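Local coordinates for CELL WALL surface anchor family protein (Streptococcus pneumoniae, PDB 2Y1V), which forms the shaft of the pneumococcal pilus as its major, repeating backbone subunit, built to polymerise into fibres on the cell surface, at residues Thr7-His12 against Ala150-Lys155; Val51-Thr56 against Tyr111-Ile116. All blocks are in the same frame, centred on the assembly; numbering follows the deposited sequence.

Contact 1: residues Thr7-His12 against Ala150-Lys155; sequences TSVTVH and AHVYPK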
ATOM      1  N   THR A   7      42.859 -26.430 -19.333  1.00 50.33           N
ATOM      2  CA  THR A   7      43.242 -25.686 -18.137  1.00 49.30           C
ATOM      3  C   THR A   7      42.315 -24.537 -17.765  1.00 49.54           C
ATOM      4  O   THR A   7      42.451 -23.953 -16.689  1.00 48.57           O
ATOM      5  CB  THR A   7      44.681 -25.167 -18.217  1.00 50.36           C
ATOM      6  OG1 THR A   7      44.797 -24.188 -19.262  1.00 52.42           O
ATOM      7  CG2 THR A   7      45.638 -26.322 -18.463  1.00 47.72           C
ATOM      8  N   SER A   8      41.372 -24.211 -18.645  1.00 48.51           N
ATOM      9  CA  SER A   8      40.361 -23.224 -18.293  1.00 47.32           C
ATOM     10  C   SER A   8      39.088 -23.392 -19.114  1.00 45.33           C
ATOM     11  O   SER A   8      39.134 -23.824 -20.264  1.00 45.04           O
ATOM     12  CB  SER A   8      40.878 -21.809 -18.474  1.00 45.47           C
ATOM     13  OG  SER A   8      40.449 -21.319 -19.731  1.00 49.94           O
ATOM     14  N   VAL A   9      37.967 -23.020 -18.496  1.00 42.98           N
ATOM     15  CA  VAL A   9      36.653 -23.049 -19.111  1.00 40.72           C
ATOM     16  C   VAL A   9      35.973 -21.710 -18.858  1.00 41.71           C
ATOM     17  O   VAL A   9      35.949 -21.215 -17.734  1.00 42.26           O
ATOM     18  CB  VAL A   9      35.797 -24.185 -18.518  1.00 40.53           C
ATOM     19  CG1 VAL A   9      34.380 -24.111 -19.024  1.00 41.67           C
ATOM     20  CG2 VAL A   9      36.426 -25.550 -18.817  1.00 38.73           C
ATOM     21  N   THR A  10      35.431 -21.097 -19.898  1.00 42.30           N
ATOM     22  CA  THR A  10      34.745 -19.839 -19.698  1.00 42.00           C
ATOM     23  C   THR A  10      33.278 -19.985 -20.050  1.00 43.08           C
ATOM     24  O   THR A  10      32.921 -20.475 -21.128  1.00 43.73           O
ATOM     25  CB  THR A  10      35.396 -18.687 -20.491  1.00 43.48           C
ATOM     26  OG1 THR A  10      36.758 -18.527 -20.068  1.00 41.44           O
ATOM     27  CG2 THR A  10      34.656 -17.395 -20.249  1.00 42.25           C
ATOM     28  N   VAL A  11      32.421 -19.587 -19.116  1.00 43.29           N
ATOM     29  CA  VAL A  11      30.984 -19.667 -19.333  1.00 42.77           C
ATOM     30  C   VAL A  11      30.469 -18.321 -19.816  1.00 43.65           C
ATOM     31  O   VAL A  11      30.669 -17.307 -19.162  1.00 43.90           O
ATOM     32  CB  VAL A  11      30.255 -20.034 -18.050  1.00 40.96           C
ATOM     33  CG1 VAL A  11      28.778 -20.210 -18.330  1.00 39.82           C
ATOM     34  CG2 VAL A  11      30.845 -21.295 -17.462  1.00 42.10           C
ATOM     35  N   HIS A  12      29.840 -18.307 -20.981  1.00 43.83           N
ATOM     36  CA  HIS A  12      29.213 -17.099 -21.467  1.00 45.38           C
ATOM     37  C   HIS A  12      27.736 -17.347 -21.346  1.00 45.03           C
ATOM     38  O   HIS A  12      27.213 -18.345 -21.834  1.00 45.64           O
ATOM     39  CB  HIS A  12      29.609 -16.803 -22.914  1.00 47.62           C
ATOM     40  CG  HIS A  12      31.088 -16.811 -23.147  1.00 50.76           C
ATOM     41  ND1 HIS A  12      31.835 -15.655 -23.246  1.00 52.70           N
ATOM     42  CD2 HIS A  12      31.960 -17.836 -23.292  1.00 53.31           C
ATOM     43  CE1 HIS A  12      33.103 -15.968 -23.449  1.00 54.39           C
ATOM     44  NE2 HIS A  12      33.206 -17.286 -23.478  1.00 59.68           N
ATOM     45  N   ALA A 150      38.599 -23.669 -23.030  1.00 48.33           N
ATOM     46  CA  ALA A 150      37.282 -23.884 -23.599  1.00 47.35           C
ATOM     47  C   ALA A 150      36.316 -22.746 -23.298  1.00 46.78           C
ATOM     48  O   ALA A 150      36.537 -21.930 -22.389  1.00 47.95           O
ATOM     49  CB  ALA A 150      36.707 -25.214 -23.132  1.00 47.03           C
ATOM     50  N   HIS A 151      35.249 -22.703 -24.082  1.00 43.80           N
ATOM     51  CA  HIS A 151      34.228 -21.691 -23.960  1.00 43.90           C
ATOM     52  C   HIS A 151      32.889 -22.366 -24.224  1.00 44.08           C
ATOM     53  O   HIS A 151      32.768 -23.143 -25.180  1.00 41.92           O
ATOM     54  CB  HIS A 151      34.479 -20.573 -24.977  1.00 45.60           C
ATOM     55  CG  HIS A 151      35.757 -19.819 -24.749  1.00 46.53           C
ATOM     56  ND1 HIS A 151      36.990 -20.298 -25.144  1.00 47.77           N
ATOM     57  CD2 HIS A 151      35.989 -18.613 -24.181  1.00 47.37           C
ATOM     58  CE1 HIS A 151      37.927 -19.422 -24.826  1.00 51.22           C
ATOM     59  NE2 HIS A 151      37.346 -18.390 -24.241  1.00 53.62           N
ATOM     60  N   VAL A 152      31.903 -22.079 -23.371  1.00 43.31           N
ATOM     61  CA  VAL A 152      30.574 -22.717 -23.434  1.00 42.56           C
ATOM     62  C   VAL A 152      29.438 -21.677 -23.435  1.00 42.45           C
ATOM     63  O   VAL A 152      29.623 -20.569 -22.945  1.00 43.73           O
ATOM     64  CB  VAL A 152      30.385 -23.677 -22.253  1.00 43.02           C
ATOM     65  CG1 VAL A 152      31.257 -24.895 -22.436  1.00 43.97           C
ATOM     66  CG2 VAL A 152      30.722 -22.979 -20.931  1.00 36.26           C
ATOM     67  N   TYR A 153      28.265 -22.015 -23.969  1.00 41.74           N
ATOM     68  CA  TYR A 153      27.217 -20.994 -24.136  1.00 40.71           C
ATOM     69  C   TYR A 153      25.794 -21.377 -23.713  1.00 42.11           C
ATOM     70  O   TYR A 153      24.929 -21.618 -24.574  1.00 44.53           O
ATOM     71  CB  TYR A 153      27.197 -20.464 -25.578  1.00 39.86           C
ATOM     72  CG  TYR A 153      28.510 -19.860 -26.016  1.00 36.39           C
ATOM     73  CD1 TYR A 153      29.559 -20.673 -26.429  1.00 36.16           C
ATOM     74  CD2 TYR A 153      28.708 -18.496 -26.003  1.00 34.61           C
ATOM     75  CE1 TYR A 153      30.758 -20.151 -26.822  1.00 32.95           C
ATOM     76  CE2 TYR A 153      29.924 -17.956 -26.401  1.00 38.30           C
ATOM     77  CZ  TYR A 153      30.939 -18.805 -26.808  1.00 37.30           C
ATOM     78  OH  TYR A 153      32.149 -18.316 -27.204  1.00 45.19           O
ATOM     79  N   PRO A 154      25.544 -21.402 -22.389  1.00 40.23           N
ATOM     80  CA  PRO A 154      24.244 -21.604 -21.760  1.00 41.73           C
ATOM     81  C   PRO A 154      23.278 -20.494 -22.123  1.00 41.23           C
ATOM     82  O   PRO A 154      23.696 -19.357 -22.292  1.00 42.17           O
ATOM     83  CB  PRO A 154      24.569 -21.544 -20.258  1.00 42.20           C
ATOM     84  CG  PRO A 154      25.884 -20.831 -20.191  1.00 39.28           C
ATOM     85  CD  PRO A 154      26.609 -21.341 -21.380  1.00 40.59           C
ATOM     86  N   LYS A 155      21.992 -20.822 -22.222  1.00 40.62           N
ATOM     87  CA  LYS A 155      21.030 -19.877 -22.772  1.00 42.02           C
ATOM     88  C   LYS A 155      19.919 -19.553 -21.803  1.00 40.15           C
ATOM     89  O   LYS A 155      19.588 -20.372 -20.960  1.00 40.14           O
ATOM     90  CB  LYS A 155      20.458 -20.407 -24.101  1.00 42.52           C
ATOM     91  CG  LYS A 155      21.541 -20.735 -25.122  1.00 46.41           C
ATOM     92  CD  LYS A 155      21.129 -21.880 -26.037  1.00 50.05           C
ATOM     93  CE  LYS A 155      22.287 -22.347 -26.903  1.00 50.46           C
ATOM     94  NZ  LYS A 155      23.280 -23.141 -26.136  1.00 57.59           N
TER
HETATM   95  O   HOH W   1      38.139 -20.257 -21.372  1.00 42.83           O

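Contact 2: residues Val51-Thr56 against Tyr111-Ile116; sequences VMFVWT and YKIYEI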
ATOM      1  N   VAL A  51      25.412 -13.533 -13.613  1.00 42.87           N
ATOM      2  CA  VAL A  51      24.778 -14.835 -13.466  1.00 41.69           C
ATOM      3  C   VAL A  51      25.774 -15.756 -12.767  1.00 42.90           C
ATOM      4  O   VAL A  51      26.938 -15.798 -13.148  1.00 41.07           O
ATOM      5  CB  VAL A  51      24.343 -15.392 -14.848  1.00 43.25           C
ATOM      6  CG1 VAL A  51      23.907 -16.834 -14.769  1.00 37.96           C
ATOM      7  CG2 VAL A  51      23.235 -14.527 -15.435  1.00 41.35           C
HETATM    8  N   MSE A  52      25.321 -16.470 -11.730  1.00 44.40           N
HETATM    9  CA  MSE A  52      26.201 -17.364 -10.955  1.00 43.69           C
HETATM   10  C   MSE A  52      26.240 -18.796 -11.479  1.00 42.54           C
HETATM   11  O   MSE A  52      25.191 -19.426 -11.709  1.00 40.83           O
HETATM   12  CB  MSE A  52      25.789 -17.405  -9.479  1.00 44.54           C
HETATM   13  CG  MSE A  52      26.640 -18.370  -8.639  1.00 50.28           C
HETATM   14 SE   MSE A  52      28.385 -17.588  -8.172  1.00 73.69          SE
HETATM   15  CE  MSE A  52      27.872 -16.706  -6.490  1.00 55.54           C
ATOM     16  N   PHE A  53      27.457 -19.312 -11.625  1.00 41.62           N
ATOM     17  CA  PHE A  53      27.685 -20.666 -12.122  1.00 40.96           C
ATOM     18  C   PHE A  53      28.544 -21.469 -11.163  1.00 42.00           C
ATOM     19  O   PHE A  53      29.545 -20.972 -10.625  1.00 43.50           O
ATOM     20  CB  PHE A  53      28.296 -20.632 -13.528  1.00 40.46           C
ATOM     21  CG  PHE A  53      27.275 -20.477 -14.625  1.00 38.98           C
ATOM     22  CD1 PHE A  53      26.585 -21.593 -15.131  1.00 34.89           C
ATOM     23  CD2 PHE A  53      26.977 -19.223 -15.123  1.00 34.41           C
ATOM     24  CE1 PHE A  53      25.633 -21.454 -16.134  1.00 29.13           C
ATOM     25  CE2 PHE A  53      26.041 -19.059 -16.109  1.00 33.19           C
ATOM     26  CZ  PHE A  53      25.348 -20.183 -16.622  1.00 37.95           C
ATOM     27  N   VAL A  54      28.139 -22.710 -10.922  1.00 41.85           N
ATOM     28  CA  VAL A  54      28.832 -23.545  -9.958  1.00 41.77           C
ATOM     29  C   VAL A  54      29.040 -24.917 -10.543  1.00 42.48           C
ATOM     30  O   VAL A  54      28.213 -25.412 -11.311  1.00 42.08           O
ATOM     31  CB  VAL A  54      28.094 -23.633  -8.591  1.00 41.69           C
ATOM     32  CG1 VAL A  54      26.854 -24.425  -8.721  1.00 40.59           C
ATOM     33  CG2 VAL A  54      28.981 -24.281  -7.543  1.00 37.60           C
ATOM     34  N   TRP A  55      30.164 -25.520 -10.180  1.00 43.49           N
ATOM     35  CA  TRP A  55      30.556 -26.798 -10.738  1.00 42.76           C
ATOM     36  C   TRP A  55      30.162 -27.967  -9.853  1.00 42.90           C
ATOM     37  O   TRP A  55      30.229 -27.901  -8.622  1.00 41.42           O
ATOM     38  CB  TRP A  55      32.057 -26.841 -10.938  1.00 42.42           C
ATOM     39  CG  TRP A  55      32.560 -26.047 -12.077  1.00 41.43           C
ATOM     40  CD1 TRP A  55      32.557 -24.694 -12.195  1.00 37.91           C
ATOM     41  CD2 TRP A  55      33.192 -26.556 -13.255  1.00 40.79           C
ATOM     42  NE1 TRP A  55      33.147 -24.326 -13.376  1.00 41.73           N
ATOM     43  CE2 TRP A  55      33.539 -25.453 -14.051  1.00 43.53           C
ATOM     44  CE3 TRP A  55      33.504 -27.840 -13.713  1.00 36.48           C
ATOM     45  CZ2 TRP A  55      34.170 -25.594 -15.286  1.00 43.65           C
ATOM     46  CZ3 TRP A  55      34.138 -27.976 -14.925  1.00 32.85           C
ATOM     47  CH2 TRP A  55      34.454 -26.870 -15.703  1.00 40.33           C
ATOM     48  N   THR A  56      29.816 -29.055 -10.524  1.00 43.09           N
ATOM     49  CA  THR A  56      29.308 -30.262  -9.916  1.00 42.76           C
ATOM     50  C   THR A  56      30.027 -31.449 -10.546  1.00 43.75           C
ATOM     51  O   THR A  56      30.612 -31.330 -11.621  1.00 44.19           O
ATOM     52  CB  THR A  56      27.801 -30.336 -10.240  1.00 44.18           C
ATOM     53  OG1 THR A  56      27.054 -29.705  -9.184  1.00 49.39           O
ATOM     54  CG2 THR A  56      27.337 -31.745 -10.451  1.00 38.67           C
ATOM     55  N   TYR A 111      31.711 -33.418 -15.778  1.00 44.01           N
ATOM     56  CA  TYR A 111      31.271 -32.441 -14.795  1.00 43.13           C
ATOM     57  C   TYR A 111      30.037 -31.696 -15.258  1.00 45.29           C
ATOM     58  O   TYR A 111      29.767 -31.560 -16.470  1.00 46.21           O
ATOM     59  CB  TYR A 111      32.348 -31.404 -14.526  1.00 44.18           C
ATOM     60  CG  TYR A 111      33.632 -31.948 -13.967  1.00 43.86           C
ATOM     61  CD1 TYR A 111      33.802 -32.123 -12.596  1.00 43.13           C
ATOM     62  CD2 TYR A 111      34.682 -32.282 -14.808  1.00 42.19           C
ATOM     63  CE1 TYR A 111      34.998 -32.620 -12.075  1.00 39.18           C
ATOM     64  CE2 TYR A 111      35.871 -32.772 -14.299  1.00 45.84           C
ATOM     65  CZ  TYR A 111      36.021 -32.935 -12.935  1.00 38.32           C
ATOM     66  OH  TYR A 111      37.201 -33.435 -12.462  1.00 39.98           O
ATOM     67  N   LYS A 112      29.304 -31.171 -14.286  1.00 43.06           N
ATOM     68  CA  LYS A 112      28.205 -30.298 -14.600  1.00 41.15           C
ATOM     69  C   LYS A 112      28.441 -28.893 -14.040  1.00 40.35           C
ATOM     70  O   LYS A 112      29.028 -28.734 -12.964  1.00 37.75           O
ATOM     71  CB  LYS A 112      26.916 -30.888 -14.050  1.00 42.82           C
ATOM     72  CG  LYS A 112      26.650 -32.295 -14.566  1.00 42.84           C
ATOM     73  CD  LYS A 112      25.364 -32.819 -14.052  1.00 43.77           C
ATOM     74  CE  LYS A 112      25.005 -34.111 -14.787  1.00 49.92           C
ATOM     75  NZ  LYS A 112      23.824 -34.739 -14.166  1.00 47.15           N
ATOM     76  N   ILE A 113      27.997 -27.887 -14.790  1.00 37.54           N
ATOM     77  CA  ILE A 113      27.921 -26.543 -14.276  1.00 39.28           C
ATOM     78  C   ILE A 113      26.469 -26.067 -14.261  1.00 40.07           C
ATOM     79  O   ILE A 113      25.774 -26.083 -15.288  1.00 42.15           O
ATOM     80  CB  ILE A 113      28.791 -25.549 -15.070  1.00 38.36           C
ATOM     81  CG1 ILE A 113      30.073 -26.224 -15.554  1.00 35.32           C
ATOM     82  CG2 ILE A 113      29.118 -24.341 -14.202  1.00 38.06           C
ATOM     83  CD1 ILE A 113      30.788 -25.464 -16.638  1.00 34.13           C
ATOM     84  N   TYR A 114      26.022 -25.627 -13.093  1.00 38.87           N
ATOM     85  CA  TYR A 114      24.655 -25.156 -12.925  1.00 37.30           C
ATOM     86  C   TYR A 114      24.563 -23.645 -12.812  1.00 37.63           C
ATOM     87  O   TYR A 114      25.508 -22.975 -12.377  1.00 34.49           O
ATOM     88  CB  TYR A 114      24.044 -25.760 -11.667  1.00 35.90           C
ATOM     89  CG  TYR A 114      23.685 -27.209 -11.822  1.00 39.94           C
ATOM     90  CD1 TYR A 114      24.654 -28.196 -11.708  1.00 38.30           C
ATOM     91  CD2 TYR A 114      22.370 -27.597 -12.070  1.00 34.87           C
ATOM     92  CE1 TYR A 114      24.333 -29.516 -11.853  1.00 39.93           C
ATOM     93  CE2 TYR A 114      22.041 -28.920 -12.210  1.00 41.90           C
ATOM     94  CZ  TYR A 114      23.031 -29.877 -12.109  1.00 44.60           C
ATOM     95  OH  TYR A 114      22.714 -31.207 -12.247  1.00 44.62           O
ATOM     96  N   GLU A 115      23.407 -23.117 -13.213  1.00 38.22           N
ATOM     97  CA  GLU A 115      23.085 -21.728 -12.968  1.00 38.64           C
ATOM     98  C   GLU A 115      22.347 -21.688 -11.639  1.00 39.26           C
ATOM     99  O   GLU A 115      21.433 -22.496 -11.389  1.00 36.40           O
ATOM    100  CB  GLU A 115      22.214 -21.157 -14.083  1.00 39.41           C
ATOM    101  CG  GLU A 115      21.894 -19.659 -13.930  1.00 39.76           C
ATOM    102  CD  GLU A 115      21.045 -19.103 -15.077  1.00 45.76           C
ATOM    103  OE1 GLU A 115      21.198 -19.555 -16.236  1.00 44.21           O
ATOM    104  OE2 GLU A 115      20.220 -18.206 -14.810  1.00 45.67           O
ATOM    105  N   ILE A 116      22.747 -20.762 -10.773  1.00 40.32           N
ATOM    106  CA  ILE A 116      22.055 -20.625  -9.495  1.00 42.20           C
ATOM    107  C   ILE A 116      21.346 -19.291  -9.378  1.00 40.88           C
ATOM    108  O   ILE A 116      21.908 -18.296  -8.894  1.00 41.29           O
ATOM    109  CB  ILE A 116      22.983 -20.923  -8.313  1.00 43.99           C
ATOM    110  CG1 ILE A 116      23.557 -22.330  -8.503  1.00 47.28           C
ATOM    111  CG2 ILE A 116      22.211 -20.837  -7.007  1.00 42.40           C
ATOM    112  CD1 ILE A 116      24.616 -22.706  -7.506  1.00 52.99           C
TER

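Contact 1: residues Thr7-His12 against Ala150-Lys155
The imidazole of H12 has the ring of Y153 lying nearly parallel to it, slid so far aside that the two barely overlap; Y153 OH sits over one face of the imidazole, toward its rim. At the imidazole's edge, near its plane, are the carbonyl oxygen of V152 and CD2 of H151, the latter 3.2 Å from H12 NE2. The two histidines thus meet rim to rim, planes 26° apart, completing a three-ring cluster. A water sits over one face of the H151 ring, toward the rim. H12 CG lies beside its own backbone N (chi1 -52°), which sets the ring alongside that of Y153 and brings NE2 to H151; ND1 is hydrogen-bonded to E47, and Y153 OH is tied to the backbone N of V38. CD2 of H151 also touches T10 CB at 3.7 Å.

V9, V11, A150 and V152 project from the other face of the sheet. There V11 CG2 meets V152 CG2 at 3.9 Å, while V11 CG1 packs across P154 CG at 3.5 Å. Four backbone hydrogen bonds join the strands, the last from H12 N to V152 O at 3.0 Å. The same water links S8 OG, T10 OG1 and A150 O and donates to the last. V9 pairs with A150, T10 with H151 and V11 with V152: a parallel beta ladder between the first strand of the chain and strand 149-167, in the N-terminal part of the pilin.

Contact 2: residues Val51-Thr56 against Tyr111-Ile116
W55 and I113 make the tight part of this contact, standing side by side on one face of the sheet with CD1 of I113 over the six-membered ring of W55, a CH-pi contact 3.9 Å from the centroid. The rim of the same indole turns toward the face of Y111 in an offset edge-to-face pair, planes 67° apart, and W55 CE3 reaches Y111 CB at 3.8 Å. Further along, F53 lays one ring face over E115 CA, and F53 CD1 touches I113 CG2 at 3.9 Å. I140 and F101 add to the packing round W55.

The opposite face, with V54, T56, K112 and Y114, is more polar, and K112 is partly exposed there. T56 CG2 rests against K112 CB at 3.7 Å, and beyond CG the lysine runs out extended to N60, which also binds Y114 OH. T56 OG1 is buried near the Y114 ring without a hydrogen-bonding partner in the model. Also partly exposed, at the strand's end, M52, a selenomethionine, bends away from residues 111-116 and touches K91 and L93.

Five backbone bonds link the strands, with V54 and Y114 exchanging two, Y114 N to V54 O at 2.8 Å. This is an antiparallel ladder between the two central strands of a four-stranded sheet, one layer of a beta sandwich.

How the contacts relate
Contacts 1 and 2 lie about 11 Å apart, centre to centre, in the N-terminal end of the elongated chain, and they face each other across one hydrophobic core. Contact 1 belongs to the large mixed sheet, contact 2 to the antiparallel sheet of strands 91-93, 52-57, 109-115 and 138-142. V11 CG1 reaches F53 CE2 at 3.7 Å, P154 CG reaches F53 CZ at the same distance, and V9 CB approaches W55 CZ2. In sequence, residues 7-12 come first, then both strands of contact 2, then 150-155. The parallel pairing thus brings together the two ends of this region before strand 149-167 runs on to pair with strand 191-200.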